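Local atomic coordinates of uncharacterized protein (Bacteroides caccae, PDB entry 3NO2), a protein that is of unknown function but folds as a six-bladed beta-propeller that contains a Mal s 1 allergenic protein-like region. Residues W69-T81 against V92-M106. Sequence-based numbering, arbitrary orientation. Where two conformers were deposited one is given.
Sequences WNIAAPAGCEMQT and VAWCGHPSTILEVNM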
ATOM      1  N   TRP A  69      -9.135  -0.334  18.417  1.00  9.99           N
ATOM      2  CA  TRP A  69      -8.108  -1.252  18.865  1.00 10.03           C
ATOM      3  C   TRP A  69      -6.768  -0.819  18.285  1.00  9.05           C
ATOM      4  O   TRP A  69      -6.724  -0.066  17.326  1.00  7.80           O
ATOM      5  CB  TRP A  69      -8.398  -2.704  18.478  1.00 11.06           C
ATOM      6  CG  TRP A  69      -8.619  -3.063  17.052  1.00  9.29           C
ATOM      7  CD1 TRP A  69      -9.814  -3.271  16.459  1.00 13.39           C
ATOM      8  CD2 TRP A  69      -7.633  -3.312  16.045  1.00  9.60           C
ATOM      9  NE1 TRP A  69      -9.649  -3.642  15.179  1.00 13.89           N
ATOM     10  CE2 TRP A  69      -8.310  -3.683  14.869  1.00 12.18           C
ATOM     11  CE3 TRP A  69      -6.224  -3.268  16.020  1.00 10.76           C
ATOM     12  CZ2 TRP A  69      -7.629  -3.998  13.685  1.00 12.10           C
ATOM     13  CZ3 TRP A  69      -5.563  -3.598  14.845  1.00 12.53           C
ATOM     14  CH2 TRP A  69      -6.281  -3.919  13.683  1.00 11.50           C
ATOM     15  N   ASN A  70      -5.706  -1.338  18.888  1.00  9.20           N
ATOM     16  CA  ASN A  70      -4.326  -0.998  18.532  1.00  7.96           C
ATOM     17  C   ASN A  70      -3.461  -2.206  18.778  1.00  8.50           C
ATOM     18  O   ASN A  70      -3.649  -2.940  19.782  1.00  9.66           O
ATOM     19  CB  ASN A  70      -3.822   0.131  19.419  1.00  8.91           C
ATOM     20  CG  ASN A  70      -2.448   0.572  19.088  1.00  9.82           C
ATOM     21  OD1 ASN A  70      -2.226   1.094  17.990  1.00  9.70           O
ATOM     22  ND2 ASN A  70      -1.482   0.353  19.978  1.00 10.99           N
ATOM     23  N   ILE A  71      -2.516  -2.446  17.882  1.00  6.60           N
ATOM     24  CA  ILE A  71      -1.463  -3.446  18.073  1.00  6.90           C
ATOM     25  C   ILE A  71      -0.118  -2.766  17.903  1.00  8.31           C
ATOM     26  O   ILE A  71       0.155  -2.174  16.844  1.00  7.31           O
ATOM     27  CB  ILE A  71      -1.609  -4.604  17.105  1.00  8.79           C
ATOM     28  CG1 ILE A  71      -2.958  -5.306  17.334  1.00  9.14           C
ATOM     29  CG2 ILE A  71      -0.377  -5.595  17.258  1.00  9.20           C
ATOM     30  CD1 ILE A  71      -3.244  -6.431  16.258  1.00 13.02           C
ATOM     31  N   ALA A  72       0.735  -2.820  18.920  1.00  8.35           N
ATOM     32  CA  ALA A  72       2.079  -2.281  18.851  1.00  9.69           C
ATOM     33  C   ALA A  72       3.024  -3.224  18.134  1.00  9.74           C
ATOM     34  O   ALA A  72       2.956  -4.464  18.311  1.00 13.41           O
ATOM     35  CB  ALA A  72       2.583  -2.000  20.276  1.00 12.31           C
ATOM     36  N   ALA A  73       3.927  -2.690  17.318  1.00  7.55           N
ATOM     37  CA  ALA A  73       5.074  -3.452  16.843  1.00  8.83           C
ATOM     38  C   ALA A  73       6.077  -3.613  17.989  1.00  8.93           C
ATOM     39  O   ALA A  73       6.254  -2.682  18.775  1.00 10.29           O
ATOM     40  CB  ALA A  73       5.731  -2.776  15.697  1.00 11.62           C
ATOM     41  N   PRO A  74       6.764  -4.745  18.061  1.00  7.04           N
ATOM     42  CA  PRO A  74       7.838  -4.859  19.040  1.00  7.59           C
ATOM     43  C   PRO A  74       8.967  -3.883  18.787  1.00  8.55           C
ATOM     44  O   PRO A  74       9.091  -3.356  17.699  1.00  8.47           O
ATOM     45  CB  PRO A  74       8.320  -6.319  18.865  1.00 11.29           C
ATOM     46  CG  PRO A  74       7.172  -7.032  18.253  1.00 10.49           C
ATOM     47  CD  PRO A  74       6.529  -6.010  17.351  1.00  8.94           C
ATOM     48  N   ALA A  75       9.792  -3.607  19.796  0.60  8.24           N
ATOM     49  CA  ALA A  75      10.878  -2.653  19.632  0.60  7.50           C
ATOM     50  C   ALA A  75      11.744  -2.965  18.421  0.60  5.85           C
ATOM     51  O   ALA A  75      12.168  -4.119  18.212  0.60  8.65           O
ATOM     52  CB  ALA A  75      11.760  -2.610  20.924  0.60  6.36           C
ATOM     53  N   GLY A  76      12.028  -1.947  17.629  0.60  7.70           N
ATOM     54  CA  GLY A  76      12.872  -2.072  16.444  0.60 10.71           C
ATOM     55  C   GLY A  76      12.149  -2.640  15.234  0.60  9.06           C
ATOM     56  O   GLY A  76      12.719  -2.656  14.133  0.60 12.36           O
ATOM     57  N   CYS A  77      10.914  -3.140  15.423  0.60  7.28           N
ATOM     58  CA  CYS A  77      10.113  -3.680  14.309  0.60  6.37           C
ATOM     59  C   CYS A  77       9.392  -2.515  13.659  0.60  6.93           C
ATOM     60  O   CYS A  77       9.289  -1.422  14.237  0.60  7.36           O
ATOM     61  CB  CYS A  77       9.122  -4.728  14.787  0.60  5.93           C
ATOM     62  SG  CYS A  77       9.876  -6.284  15.377  0.60  5.92           S
ATOM     63  N   GLU A  78       8.877  -2.723  12.456  1.00  6.55           N
ATOM     64  CA  GLU A  78       8.127  -1.685  11.757  1.00  6.52           C
ATOM     65  C   GLU A  78       6.850  -2.275  11.198  1.00  5.63           C
ATOM     66  O   GLU A  78       6.832  -3.075  10.228  1.00  6.35           O
ATOM     67  CB  GLU A  78       8.938  -1.073  10.626  1.00  6.91           C
ATOM     68  CG  GLU A  78      10.233  -0.410  11.067  1.00  6.87           C
ATOM     69  CD  GLU A  78      10.909   0.377   9.960  1.00  7.27           C
ATOM     70  OE1 GLU A  78      10.359   0.510   8.859  1.00  7.64           O
ATOM     71  OE2 GLU A  78      12.032   0.887  10.237  1.00  9.91           O
HETATM   72  N   MSE A  79       5.714  -1.840  11.741  1.00  5.19           N
HETATM   73  CA  MSE A  79       4.410  -2.225  11.233  1.00  5.83           C
HETATM   74  C   MSE A  79       4.151  -1.394   9.980  1.00  5.68           C
HETATM   75  O   MSE A  79       3.929  -0.179  10.062  1.00  6.84           O
HETATM   76  CB  MSE A  79       3.345  -1.908  12.289  1.00  5.89           C
HETATM   77  CG  MSE A  79       2.018  -2.490  11.938  1.00  5.59           C
HETATM   78 SE   MSE A  79       1.782  -4.378  12.384  0.75  5.09          SE
HETATM   79  CE  MSE A  79       1.339  -4.179  14.224  1.00  8.89           C
ATOM     80  N   GLN A  80       4.129  -2.060   8.830  1.00  5.00           N
ATOM     81  CA  GLN A  80       4.032  -1.384   7.548  1.00  4.61           C
ATOM     82  C   GLN A  80       2.868  -1.845   6.682  1.00  4.80           C
ATOM     83  O   GLN A  80       2.548  -1.131   5.737  1.00  5.70           O
ATOM     84  CB  GLN A  80       5.320  -1.514   6.745  1.00  5.15           C
ATOM     85  CG  GLN A  80       6.535  -0.848   7.378  1.00  5.53           C
ATOM     86  CD  GLN A  80       6.623   0.640   7.200  1.00  5.04           C
ATOM     87  OE1 GLN A  80       5.725   1.281   6.694  1.00  6.11           O
ATOM     88  NE2 GLN A  80       7.721   1.212   7.671  1.00  6.38           N
ATOM     89  N   THR A  81       2.249  -2.998   6.968  1.00  4.80           N
ATOM     90  CA  THR A  81       1.070  -3.483   6.291  1.00  4.46           C
ATOM     91  C   THR A  81      -0.154  -3.256   7.141  1.00  4.98           C
ATOM     92  O   THR A  81      -0.136  -3.510   8.340  1.00  5.29           O
ATOM     93  CB  THR A  81       1.191  -5.007   6.048  1.00  6.21           C
ATOM     94  OG1 THR A  81       2.281  -5.315   5.165  1.00  6.13           O
ATOM     95  CG2 THR A  81      -0.077  -5.627   5.469  1.00  6.35           C
ATOM     96  N   VAL A  92      -2.470  -7.202   9.150  1.00  6.35           N
ATOM     97  CA  VAL A  92      -1.386  -6.277   9.486  1.00  5.73           C
ATOM     98  C   VAL A  92      -0.079  -7.033   9.518  1.00  6.17           C
ATOM     99  O   VAL A  92      -0.059  -8.255   9.673  1.00  7.01           O
ATOM    100  CB  VAL A  92      -1.633  -5.549  10.798  1.00  5.98           C
ATOM    101  CG1 VAL A  92      -2.953  -4.725  10.763  1.00  8.02           C
ATOM    102  CG2 VAL A  92      -1.596  -6.507  12.018  1.00  7.87           C
ATOM    103  N   ALA A  93       1.053  -6.364   9.415  1.00  5.26           N
ATOM    104  CA  ALA A  93       2.338  -7.048   9.430  1.00  5.82           C
ATOM    105  C   ALA A  93       3.468  -6.098   9.799  1.00  5.44           C
ATOM    106  O   ALA A  93       3.444  -4.936   9.392  1.00  5.02           O
ATOM    107  CB  ALA A  93       2.660  -7.742   8.068  1.00  5.97           C
ATOM    108  N   TRP A  94       4.468  -6.639  10.501  1.00  4.74           N
ATOM    109  CA  TRP A  94       5.660  -5.901  10.837  1.00  4.92           C
ATOM    110  C   TRP A  94       6.920  -6.546  10.297  1.00  5.51           C
ATOM    111  O   TRP A  94       7.126  -7.762  10.324  1.00  5.89           O
ATOM    112  CB  TRP A  94       5.771  -5.602  12.339  1.00  5.68           C
ATOM    113  CG  TRP A  94       6.053  -6.722  13.282  1.00  5.29           C
ATOM    114  CD1 TRP A  94       7.214  -7.415  13.460  1.00  6.93           C
ATOM    115  CD2 TRP A  94       5.136  -7.238  14.264  1.00  5.95           C
ATOM    116  NE1 TRP A  94       7.077  -8.329  14.472  1.00  7.22           N
ATOM    117  CE2 TRP A  94       5.815  -8.224  14.991  1.00  6.20           C
ATOM    118  CE3 TRP A  94       3.822  -6.933  14.598  1.00  6.55           C
ATOM    119  CZ2 TRP A  94       5.204  -8.925  16.038  1.00  7.74           C
ATOM    120  CZ3 TRP A  94       3.218  -7.624  15.675  1.00  9.01           C
ATOM    121  CH2 TRP A  94       3.919  -8.610  16.343  1.00  8.59           C
ATOM    122  N   CYS A  95       7.801  -5.674   9.809  1.00  5.55           N
ATOM    123  CA  CYS A  95       9.173  -5.999   9.496  1.00  6.02           C
ATOM    124  C   CYS A  95       9.935  -6.233  10.771  1.00  5.92           C
ATOM    125  O   CYS A  95       9.715  -5.525  11.767  1.00  6.81           O
ATOM    126  CB  CYS A  95       9.819  -4.841   8.738  1.00  5.60           C
ATOM    127  SG  CYS A  95       8.848  -4.365   7.245  1.00  6.31           S
ATOM    128  N   GLY A  96      10.820  -7.210  10.769  1.00  5.47           N
ATOM    129  CA  GLY A  96      11.617  -7.507  11.965  1.00  5.86           C
ATOM    130  C   GLY A  96      12.284  -8.853  11.845  1.00  7.43           C
ATOM    131  O   GLY A  96      12.598  -9.340  10.739  1.00  7.39           O
ATOM    132  N   HIS A  97      12.510  -9.470  13.012  1.00  8.34           N
ATOM    133  CA  HIS A  97      13.246 -10.755  13.141  1.00  7.40           C
ATOM    134  C   HIS A  97      12.597 -11.577  14.255  1.00  9.26           C
ATOM    135  O   HIS A  97      13.037 -11.487  15.420  1.00 10.40           O
ATOM    136  CB  HIS A  97      14.721 -10.488  13.425  1.00  8.50           C
ATOM    137  CG  HIS A  97      15.382  -9.774  12.295  1.00  8.67           C
ATOM    138  ND1 HIS A  97      15.565 -10.378  11.075  1.00  8.67           N
ATOM    139  CD2 HIS A  97      15.848  -8.510  12.170  1.00  8.85           C
ATOM    140  CE1 HIS A  97      16.101  -9.518  10.236  1.00 10.02           C
ATOM    141  NE2 HIS A  97      16.285  -8.378  10.866  1.00  8.35           N
ATOM    142  N   PRO A  98      11.521 -12.296  13.953  1.00  7.99           N
ATOM    143  CA  PRO A  98      10.969 -12.551  12.630  1.00  7.77           C
ATOM    144  C   PRO A  98      10.004 -11.479  12.144  1.00  6.75           C
ATOM    145  O   PRO A  98       9.340 -10.790  12.930  1.00  7.40           O
ATOM    146  CB  PRO A  98      10.202 -13.856  12.823  1.00  9.92           C
ATOM    147  CG  PRO A  98       9.729 -13.791  14.230  1.00 10.41           C
ATOM    148  CD  PRO A  98      10.887 -13.145  14.994  1.00  9.35           C
ATOM    149  N   SER A  99       9.889 -11.383  10.841  1.00  7.24           N
ATOM    150  CA  SER A  99       8.762 -10.691  10.234  1.00  6.30           C
ATOM    151  C   SER A  99       7.489 -11.368  10.678  1.00  6.94           C
ATOM    152  O   SER A  99       7.455 -12.610  10.760  1.00  7.52           O
ATOM    153  CB  SER A  99       8.836 -10.721   8.727  1.00  6.32           C
ATOM    154  OG  SER A  99      10.068 -10.179   8.198  1.00  8.43           O
ATOM    155  N   THR A 100       6.445 -10.603  10.961  1.00  6.53           N
ATOM    156  CA  THR A 100       5.217 -11.204  11.514  1.00  6.32           C
ATOM    157  C   THR A 100       4.000 -10.641  10.790  1.00  6.58           C
ATOM    158  O   THR A 100       3.870  -9.429  10.621  1.00  6.78           O
ATOM    159  CB  THR A 100       5.098 -10.888  12.998  1.00  6.98           C
ATOM    160  OG1 THR A 100       6.271 -11.382  13.682  1.00  6.99           O
ATOM    161  CG2 THR A 100       3.889 -11.525  13.616  1.00  7.16           C
ATOM    162  N   ILE A 101       3.102 -11.536  10.385  1.00  6.43           N
ATOM    163  CA  ILE A 101       1.800 -11.221   9.808  1.00  6.17           C
ATOM    164  C   ILE A 101       0.727 -11.653  10.799  1.00  6.89           C
ATOM    165  O   ILE A 101       0.810 -12.759  11.369  1.00  7.39           O
ATOM    166  CB  ILE A 101       1.622 -11.978   8.481  1.00  6.88           C
ATOM    167  CG1 ILE A 101       2.639 -11.530   7.444  1.00  8.55           C
ATOM    168  CG2 ILE A 101       0.173 -11.861   7.953  1.00  7.88           C
ATOM    169  CD1 ILE A 101       2.826 -12.541   6.282  1.00  9.41           C
ATOM    170  N   LEU A 102      -0.253 -10.805  11.033  1.00  6.03           N
ATOM    171  CA  LEU A 102      -1.429 -11.112  11.864  1.00  6.18           C
ATOM    172  C   LEU A 102      -2.679 -10.835  11.068  1.00  7.63           C
ATOM    173  O   LEU A 102      -2.798  -9.802  10.387  1.00  7.99           O
ATOM    174  CB  LEU A 102      -1.450 -10.239  13.110  1.00  7.23           C
ATOM    175  CG  LEU A 102      -0.234 -10.279  14.035  1.00  6.25           C
ATOM    176  CD1 LEU A 102      -0.387  -9.165  15.113  1.00 10.05           C
ATOM    177  CD2 LEU A 102      -0.055 -11.711  14.679  1.00  8.51           C
ATOM    178  N   GLU A 103      -3.653 -11.740  11.167  1.00  7.20           N
ATOM    179  CA  GLU A 103      -5.028 -11.440  10.761  1.00  8.01           C
ATOM    180  C   GLU A 103      -5.795 -11.147  12.027  1.00  6.83           C
ATOM    181  O   GLU A 103      -5.611 -11.828  13.041  1.00  7.97           O
ATOM    182  CB  GLU A 103      -5.636 -12.598   9.952  1.00  8.09           C
ATOM    183  CG  GLU A 103      -4.896 -12.788   8.658  1.00  8.34           C
ATOM    184  CD  GLU A 103      -5.448 -13.819   7.730  1.00 11.26           C
ATOM    185  OE1 GLU A 103      -6.622 -14.222   7.909  1.00 14.87           O
ATOM    186  OE2 GLU A 103      -4.734 -14.216   6.779  1.00 11.34           O
ATOM    187  N   VAL A 104      -6.638 -10.135  11.997  1.00  7.73           N
ATOM    188  CA  VAL A 104      -7.209  -9.546  13.212  1.00  8.36           C
ATOM    189  C   VAL A 104      -8.680  -9.249  12.941  1.00 10.05           C
ATOM    190  O   VAL A 104      -9.044  -8.806  11.844  1.00 10.76           O
ATOM    191  CB  VAL A 104      -6.493  -8.227  13.590  1.00  9.73           C
ATOM    192  CG1 VAL A 104      -7.019  -7.597  14.871  1.00 13.38           C
ATOM    193  CG2 VAL A 104      -4.947  -8.490  13.692  1.00 10.90           C
ATOM    194  N   ASN A 105      -9.562  -9.530  13.892  1.00  8.81           N
ATOM    195  CA  ASN A 105     -10.966  -9.196  13.711  1.00 10.61           C
ATOM    196  C   ASN A 105     -11.242  -7.760  14.102  1.00 11.02           C
ATOM    197  O   ASN A 105     -10.328  -7.041  14.548  1.00 10.77           O
ATOM    198  CB  ASN A 105     -11.898 -10.228  14.418  1.00 11.05           C
ATOM    199  CG  ASN A 105     -11.820 -10.188  15.889  1.00 10.61           C
ATOM    200  OD1 ASN A 105     -11.299  -9.264  16.532  1.00 11.00           O
ATOM    201  ND2 ASN A 105     -12.351 -11.287  16.515  1.00 13.03           N
HETATM  202  N   MSE A 106     -12.506  -7.333  14.017  0.50 12.06           N
HETATM  203  CA  MSE A 106     -12.862  -5.940  14.308  0.50 13.33           C
HETATM  204  C   MSE A 106     -12.751  -5.566  15.762  0.50 16.32           C
HETATM  205  O   MSE A 106     -12.747  -4.382  16.119  0.50 17.63           O
HETATM  206  CB  MSE A 106     -14.271  -5.624  13.813  0.50 14.75           C
HETATM  207  CG  MSE A 106     -14.408  -5.699  12.314  0.50 12.69           C
HETATM  208 SE   MSE A 106     -13.156  -4.583  11.306  0.37 13.74          SE
HETATM  209  CE  MSE A 106     -11.728  -5.894  10.854  0.50  6.34           C
TER
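Pro74 lies on the indole of Trp94, its CD above the middle of the six-membered ring, 3.4 Å from the centroid and 17° off the normal, a close CH-pi contact. Thr100 CB backs the opposite face. The indole stands up under the proline because chi1 of Trp94 (70°) sets CG between the backbone N and the carbonyl carbon. Around the ring, the selenomethionine Met79, bent at chi2 and chi3, lays SE at the ring edge, in its plane, a Met-aromatic contact, and brings CE to 3.7 Å from Trp94 CE3. Farther along, Ile71 CD1 meets Val104 CG2 tip to tip at 3.7 Å, next to Leu102 CD1; the other branch, Val104 CG1, makes a CH-pi contact over the six-membered ring of Trp69, toward the rim of the indole. This apolar layer joins two successive blades of the six-bladed propeller: strand 67-72 is the fourth, outer strand of one, the type II turn from Pro74 to Cys77 follows, and strand 78-84 opens the next as its first strand, antiparallel to 90-95. Within that hairpin Glu78 and Cys95 form a hydrogen-bonded pair, with Cys95 N 2.8 Å from Glu78 O. A classic beta bulge comes next: Gln80 and Thr81 both face Ala93, whose O takes Gln80 N at 3.0 Å, nearly in line with the C=O, and Thr81 N weakly. Beyond the backbone, Gln80 NE2 donates to Glu78 OE1 at 3.0 Å, on the anti side of the carboxylate but 28° out of its plane; His124 ND1 also hydrogen-bonds that oxygen, and Asn40 holds Gln80 OE1.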